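Local coordinates for TRAP dicarboxylate ABC transporter, substrate-binding protein (PDB 4OVQ) that binds beta-D-glucuronate in its pocket and probably delivers carbohydrate ligands to a TRAP transporter in the periplasm, at residues M164-M169 against G176-L181; G204-W209 against S227-I232. All blocks are in the same frame, centred on the assembly; numbering follows the deposited sequence.

Contact 1 (M164-M169 against G176-L181); sequences MKVRVM and GMIAEL. With BDP (beta-D-glucopyranuronic acid), chain C.
Arg167 NH1 meets carboxylate oxygen O6B of the bound glucuronate at 2.8 Å, while its NH2 reaches the second oxygen, O6A, at 2.9 Å. Both bonds are almost straight (178° and 174°), and the sugar's C6 lies in the guanidinium plane at its edge, so two parallel N-H groups face the two oxygens and fix the carboxylate's rotation. This fits the arginine-carboxylate recognition familiar from TRAP solute-binding proteins. The arginine leaves the strand with CG anti to the backbone N and then turns at chi2 (-89°); NE donates to Met188 O, a further bond that helps fix the guanidinium's orientation. Met169, present as selenomethionine, lies in van der Waals contact with the carboxylate, its CG 3.4 Å from O6A.

Strand 165-168 opens a beta-alpha-beta unit completed by helix 172-180 and strand 184-187, and the local strand and helix axes run nearly antiparallel, 9.7 Å apart. Arg167 points away from the helix, whereas its neighbours Val166 and Val168 point toward it, as suits branched aliphatic residues on the inner face of a strand. Ile178 reaches both: its CG1 packs 3.6 Å from Val168 CG1, the two side chains lying alongside each other and running in opposite directions, and its CD1 comes 3.8 Å from Val166 CG1. Met177, also a selenomethionine, extends its flexible chain until CE lies 4.4 Å from Val168 CG1.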
loop_
_atom_site.group_PDB
_atom_site.type_symbol
_atom_site.label_atom_id
_atom_site.label_comp_id
_atom_site.label_asym_id
_atom_site.label_seq_id
_atom_site.Cartn_x
_atom_site.Cartn_y
_atom_site.Cartn_z
HETATM N N MSE A 164 5.761 -9.476 20.798
HETATM C CA MSE A 164 6.583 -8.672 19.897
HETATM C C MSE A 164 5.919 -7.303 19.610
HETATM O O MSE A 164 4.729 -7.248 19.286
HETATM C CB MSE A 164 6.839 -9.428 18.585
HETATM C CG MSE A 164 7.884 -8.784 17.698
HETATM SE SE MSE A 164 8.124 -9.737 16.011
HETATM C CE MSE A 164 9.064 -11.287 16.648
ATOM N N LYS A 165 6.685 -6.211 19.705
ATOM C CA LYS A 165 6.185 -4.869 19.369
ATOM C C LYS A 165 6.357 -4.726 17.876
ATOM O O LYS A 165 7.481 -4.682 17.378
ATOM C CB LYS A 165 6.982 -3.745 20.060
ATOM C CG LYS A 165 7.122 -3.872 21.569
ATOM C CD LYS A 165 8.073 -2.775 22.113
ATOM C CE LYS A 165 9.558 -2.958 21.663
ATOM N NZ LYS A 165 10.258 -3.933 22.571
ATOM N N VAL A 166 5.251 -4.692 17.147
ATOM C CA VAL A 166 5.315 -4.623 15.681
ATOM C C VAL A 166 4.675 -3.332 15.166
ATOM O O VAL A 166 3.531 -3.014 15.453
ATOM C CB VAL A 166 4.622 -5.825 15.017
ATOM C CG1 VAL A 166 4.856 -5.777 13.503
ATOM C CG2 VAL A 166 5.093 -7.165 15.648
ATOM N N ARG A 167 5.461 -2.558 14.426
ATOM C CA ARG A 167 4.952 -1.358 13.796
ATOM C C ARG A 167 4.030 -1.741 12.653
ATOM O O ARG A 167 4.310 -2.667 11.874
ATOM C CB ARG A 167 6.092 -0.504 13.251
ATOM C CG ARG A 167 5.637 0.808 12.538
ATOM C CD ARG A 167 5.378 0.575 11.059
ATOM N NE ARG A 167 4.876 1.752 10.358
ATOM C CZ ARG A 167 4.653 1.781 9.051
ATOM N NH1 ARG A 167 4.913 0.701 8.329
ATOM N NH2 ARG A 167 4.192 2.893 8.485
ATOM N N VAL A 168 2.945 -0.978 12.577
ATOM C CA VAL A 168 2.005 -1.066 11.470
ATOM C C VAL A 168 1.627 0.303 10.970
ATOM O O VAL A 168 1.900 1.317 11.616
ATOM C CB VAL A 168 0.694 -1.807 11.870
ATOM C CG1 VAL A 168 0.980 -3.288 12.103
ATOM C CG2 VAL A 168 0.075 -1.201 13.117
HETATM N N MSE A 169 1.010 0.342 9.791
HETATM C CA MSE A 169 0.421 1.587 9.290
HETATM C C MSE A 169 -0.772 2.006 10.111
HETATM O O MSE A 169 -1.267 1.220 10.910
HETATM C CB MSE A 169 -0.000 1.417 7.839
HETATM C CG MSE A 169 1.172 1.185 6.862
HETATM SE SE MSE A 169 0.716 1.175 4.982
HETATM C CE MSE A 169 -0.171 -0.584 4.886
ATOM N N GLY A 176 -5.493 -4.584 15.004
ATOM C CA GLY A 176 -6.154 -5.854 15.263
ATOM C C GLY A 176 -5.411 -7.111 14.836
ATOM O O GLY A 176 -5.305 -8.088 15.576
HETATM N N MSE A 177 -4.915 -7.105 13.610
HETATM C CA MSE A 177 -4.146 -8.210 13.087
HETATM C C MSE A 177 -3.026 -8.557 14.062
HETATM O O MSE A 177 -2.825 -9.709 14.364
HETATM C CB MSE A 177 -3.562 -7.850 11.699
HETATM C CG MSE A 177 -2.557 -8.838 11.140
HETATM SE SE MSE A 177 -1.741 -8.238 9.506
HETATM C CE MSE A 177 -0.559 -6.960 10.234
ATOM N N ILE A 178 -2.279 -7.560 14.529
ATOM C CA ILE A 178 -1.143 -7.846 15.404
ATOM C C ILE A 178 -1.619 -8.369 16.754
ATOM O O ILE A 178 -1.077 -9.349 17.261
ATOM C CB ILE A 178 -0.218 -6.629 15.586
ATOM C CG1 ILE A 178 0.327 -6.155 14.220
ATOM C CG2 ILE A 178 0.919 -6.946 16.573
ATOM C CD1 ILE A 178 1.324 -7.116 13.553
ATOM N N ALA A 179 -2.646 -7.736 17.312
ATOM C CA ALA A 179 -3.151 -8.118 18.632
ATOM C C ALA A 179 -3.636 -9.572 18.611
ATOM O O ALA A 179 -3.449 -10.314 19.597
ATOM C CB ALA A 179 -4.247 -7.160 19.070
ATOM N N GLU A 180 -4.196 -10.020 17.485
ATOM C CA GLU A 180 -4.709 -11.405 17.403
ATOM C C GLU A 180 -3.600 -12.467 17.223
ATOM O O GLU A 180 -3.822 -13.684 17.397
ATOM C CB GLU A 180 -5.769 -11.523 16.298
ATOM C CG GLU A 180 -6.948 -10.580 16.520
ATOM C CD GLU A 180 -7.766 -10.930 17.766
ATOM O OE1 GLU A 180 -7.692 -12.096 18.212
ATOM O OE2 GLU A 180 -8.459 -10.041 18.304
ATOM N N LEU A 181 -2.398 -12.005 16.889
ATOM C CA LEU A 181 -1.232 -12.854 16.855
ATOM C C LEU A 181 -0.488 -12.730 18.177
ATOM O O LEU A 181 0.587 -13.299 18.337
ATOM C CB LEU A 181 -0.332 -12.464 15.680
ATOM C CG LEU A 181 -0.960 -12.598 14.282
ATOM C CD1 LEU A 181 -0.024 -12.053 13.221
ATOM C CD2 LEU A 181 -1.293 -14.060 13.989
HETATM C C1 BDP C . 4.822 0.665 1.536
HETATM C C2 BDP C . 3.891 1.567 0.768
HETATM C C3 BDP C . 4.040 2.915 1.325
HETATM C C4 BDP C . 3.700 2.917 2.778
HETATM C C5 BDP C . 4.578 1.939 3.524
HETATM C C6 BDP C . 4.244 1.850 5.022
HETATM O O2 BDP C . 4.384 1.556 -0.614
HETATM O O3 BDP C . 2.998 3.718 0.657
HETATM O O4 BDP C . 3.871 4.287 3.336
HETATM O O5 BDP C . 4.484 0.636 2.964
HETATM O O6A BDP C . 3.877 2.898 5.631
HETATM O O1 BDP C . 4.760 -0.668 1.117
HETATM O O6B BDP C . 4.523 0.745 5.548
#

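Contact 2 (G204-W209 against S227-I232); sequences GAENNW and SQHLII. With BDP (beta-D-glucopyranuronic acid), chain C.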
loop_
_atom_site.group_PDB
_atom_site.type_symbol
_atom_site.label_atom_id
_atom_site.label_comp_id
_atom_site.label_asym_id
_atom_site.label_seq_id
_atom_site.Cartn_x
_atom_site.Cartn_y
_atom_site.Cartn_z
ATOM N N GLY A 204 9.864 -5.041 15.413
ATOM C CA GLY A 204 9.731 -5.446 14.030
ATOM C C GLY A 204 8.704 -4.600 13.316
ATOM O O GLY A 204 8.107 -3.666 13.883
ATOM N N ALA A 205 8.505 -4.944 12.055
ATOM C CA ALA A 205 7.531 -4.290 11.218
ATOM C C ALA A 205 7.160 -5.260 10.101
ATOM O O ALA A 205 7.410 -6.451 10.205
ATOM C CB ALA A 205 8.123 -3.003 10.683
ATOM N N GLU A 206 6.505 -4.777 9.049
ATOM C CA GLU A 206 6.116 -5.645 7.949
ATOM C C GLU A 206 5.989 -4.835 6.664
ATOM O O GLU A 206 5.540 -3.679 6.684
ATOM C CB GLU A 206 4.829 -6.405 8.285
ATOM C CG GLU A 206 3.698 -5.599 8.917
ATOM C CD GLU A 206 2.864 -4.801 7.903
ATOM O OE1 GLU A 206 2.735 -3.557 8.087
ATOM O OE2 GLU A 206 2.322 -5.403 6.940
ATOM N N ASN A 207 6.416 -5.429 5.547
ATOM C CA ASN A 207 6.380 -4.725 4.290
ATOM C C ASN A 207 6.810 -5.607 3.145
ATOM O O ASN A 207 7.172 -6.747 3.348
ATOM C CB ASN A 207 7.238 -3.460 4.330
ATOM C CG ASN A 207 6.556 -2.304 3.641
ATOM O OD1 ASN A 207 6.167 -2.440 2.480
ATOM N ND2 ASN A 207 6.352 -1.191 4.346
ATOM N N ASN A 208 6.735 -5.072 1.934
ATOM C CA ASN A 208 7.211 -5.805 0.756
ATOM C C ASN A 208 8.752 -5.755 0.666
ATOM O O ASN A 208 9.419 -5.027 1.400
ATOM C CB ASN A 208 6.564 -5.218 -0.491
ATOM C CG ASN A 208 6.738 -3.709 -0.595
ATOM O OD1 ASN A 208 7.820 -3.172 -0.419
ATOM N ND2 ASN A 208 5.632 -3.002 -0.891
ATOM N N TRP A 209 9.334 -6.544 -0.244
ATOM C CA TRP A 209 10.791 -6.560 -0.372
ATOM C C TRP A 209 11.407 -5.211 -0.694
ATOM O O TRP A 209 12.398 -4.818 -0.088
ATOM C CB TRP A 209 11.282 -7.561 -1.425
ATOM C CG TRP A 209 11.136 -8.986 -1.056
ATOM C CD1 TRP A 209 10.205 -9.848 -1.532
ATOM C CD2 TRP A 209 11.965 -9.738 -0.157
ATOM N NE1 TRP A 209 10.388 -11.097 -0.989
ATOM C CE2 TRP A 209 11.467 -11.058 -0.143
ATOM C CE3 TRP A 209 13.068 -9.424 0.645
ATOM C CZ2 TRP A 209 12.046 -12.074 0.639
ATOM C CZ3 TRP A 209 13.637 -10.434 1.426
ATOM C CH2 TRP A 209 13.120 -11.743 1.407
ATOM N N SER A 227 5.314 -14.257 5.597
ATOM C CA SER A 227 3.926 -14.411 6.006
ATOM C C SER A 227 2.984 -13.980 4.904
ATOM O O SER A 227 1.898 -14.508 4.773
ATOM C CB SER A 227 3.675 -13.557 7.253
ATOM O OG SER A 227 4.210 -12.251 7.062
ATOM N N GLN A 228 3.385 -12.972 4.129
ATOM C CA GLN A 228 2.538 -12.467 3.061
ATOM C C GLN A 228 1.094 -12.278 3.531
ATOM O O GLN A 228 0.138 -12.663 2.862
ATOM C CB GLN A 228 2.604 -13.428 1.874
ATOM C CG GLN A 228 4.005 -13.541 1.293
ATOM C CD GLN A 228 4.108 -14.587 0.195
ATOM O OE1 GLN A 228 3.414 -15.604 0.220
ATOM N NE2 GLN A 228 4.979 -14.336 -0.774
ATOM N N HIS A 229 0.963 -11.604 4.675
ATOM C CA HIS A 229 -0.303 -11.461 5.388
ATOM C C HIS A 229 -1.198 -10.358 4.840
ATOM O O HIS A 229 -2.403 -10.370 5.086
ATOM C CB HIS A 229 -0.035 -11.194 6.868
ATOM C CG HIS A 229 0.940 -10.081 7.107
ATOM N ND1 HIS A 229 2.269 -10.305 7.377
ATOM C CD2 HIS A 229 0.777 -8.737 7.089
ATOM C CE1 HIS A 229 2.889 -9.146 7.504
ATOM N NE2 HIS A 229 2.003 -8.179 7.324
ATOM N N LEU A 230 -0.611 -9.391 4.129
ATOM C CA LEU A 230 -1.372 -8.311 3.510
ATOM C C LEU A 230 -0.914 -8.165 2.066
ATOM O O LEU A 230 0.314 -8.190 1.798
ATOM C CB LEU A 230 -1.142 -6.997 4.265
ATOM C CG LEU A 230 -1.852 -6.870 5.627
ATOM C CD1 LEU A 230 -1.288 -5.711 6.456
ATOM C CD2 LEU A 230 -3.350 -6.711 5.428
ATOM N N ILE A 231 -1.887 -7.998 1.157
ATOM C CA ILE A 231 -1.618 -7.728 -0.243
ATOM C C ILE A 231 -2.499 -6.527 -0.599
ATOM O O ILE A 231 -3.686 -6.649 -0.864
ATOM C CB ILE A 231 -1.934 -8.967 -1.108
ATOM C CG1 ILE A 231 -1.071 -10.130 -0.654
ATOM C CG2 ILE A 231 -1.680 -8.670 -2.570
ATOM C CD1 ILE A 231 -1.391 -11.460 -1.391
ATOM N N ILE A 232 -1.892 -5.341 -0.510
ATOM C CA ILE A 232 -2.596 -4.072 -0.595
ATOM C C ILE A 232 -2.141 -3.333 -1.859
ATOM O O ILE A 232 -0.939 -3.146 -2.050
ATOM C CB ILE A 232 -2.264 -3.224 0.656
ATOM C CG1 ILE A 232 -2.618 -3.989 1.932
ATOM C CG2 ILE A 232 -2.977 -1.906 0.589
ATOM C CD1 ILE A 232 -2.300 -3.228 3.210
HETATM C C1 BDP C . 4.822 0.665 1.536
HETATM C C2 BDP C . 3.891 1.567 0.768
HETATM C C3 BDP C . 4.040 2.915 1.325
HETATM C C4 BDP C . 3.700 2.917 2.778
HETATM C C5 BDP C . 4.578 1.939 3.524
HETATM C C6 BDP C . 4.244 1.850 5.022
HETATM O O2 BDP C . 4.384 1.556 -0.614
HETATM O O3 BDP C . 2.998 3.718 0.657
HETATM O O4 BDP C . 3.871 4.287 3.336
HETATM O O5 BDP C . 4.484 0.636 2.964
HETATM O O6A BDP C . 3.877 2.898 5.631
HETATM O O1 BDP C . 4.760 -0.668 1.117
HETATM O O6B BDP C . 4.523 0.745 5.548
#
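Asn207, at the end of strand 204-207 on the border of a mixed four-stranded sheet, uses both ends of its amide on the sugar: OD1 accepts from hydroxyl O1 at 2.6 Å and ND2 donates to ring oxygen O5 at 3.0 Å. The amide is steadied by Asn208 N, which donates to Asn207 OD1 at 2.7 Å in the carbonyl plane, on a lone pair. A valine in place of Asn207 would probably leave O1 and Asn208 N without their shared acceptor and O5 without this donor. Asn208 in turn N-caps the helix that follows, its OD1 accepting from Ser211 N.

Behind this shell, Glu206 points to the other side of the strand, where His229 NE2 donates to its OE2 at 2.8 Å (163°). The bend at chi2 (81°) curls the glutamate chain round NE2, so that OE2 meets the ring edge with its anti side, the two planes 45° apart. The same OE2 forms a salt bridge with Arg146 NE, so this buried acceptor is likely to position a sugar-binding arginine; Leu230 CD1 packs 3.7 Å from OE2. At the far side of the imidazole, His229 ND1 shares a 2.8 Å hydrogen bond with Ser227 OG.

In the fold
The two contacts follow one another along the chain, contact 1 closing before contact 2 opens, and their centres lie 12 Å apart on the same side of the molecule's centre. Strand 165-168 meets the start of strand 204-207 at Gly204: Arg167 N lies 2.9 Å from Gly204 O and Lys165 O 3.1 Å from Gly204 N, both probable hydrogen bonds, which tie the beta-alpha-beta unit to the edge of the mixed sheet. On the helix side, Met177 SE packs 3.5 Å from His229 CD2. Beyond Gly204 the strands diverge, yet Arg167, through its long side chain, and Asn207, at its strand's C-terminal end, converge on one glucuronate, whose O6B lies close to Asn207 ND2 as well as to Arg167 NH1.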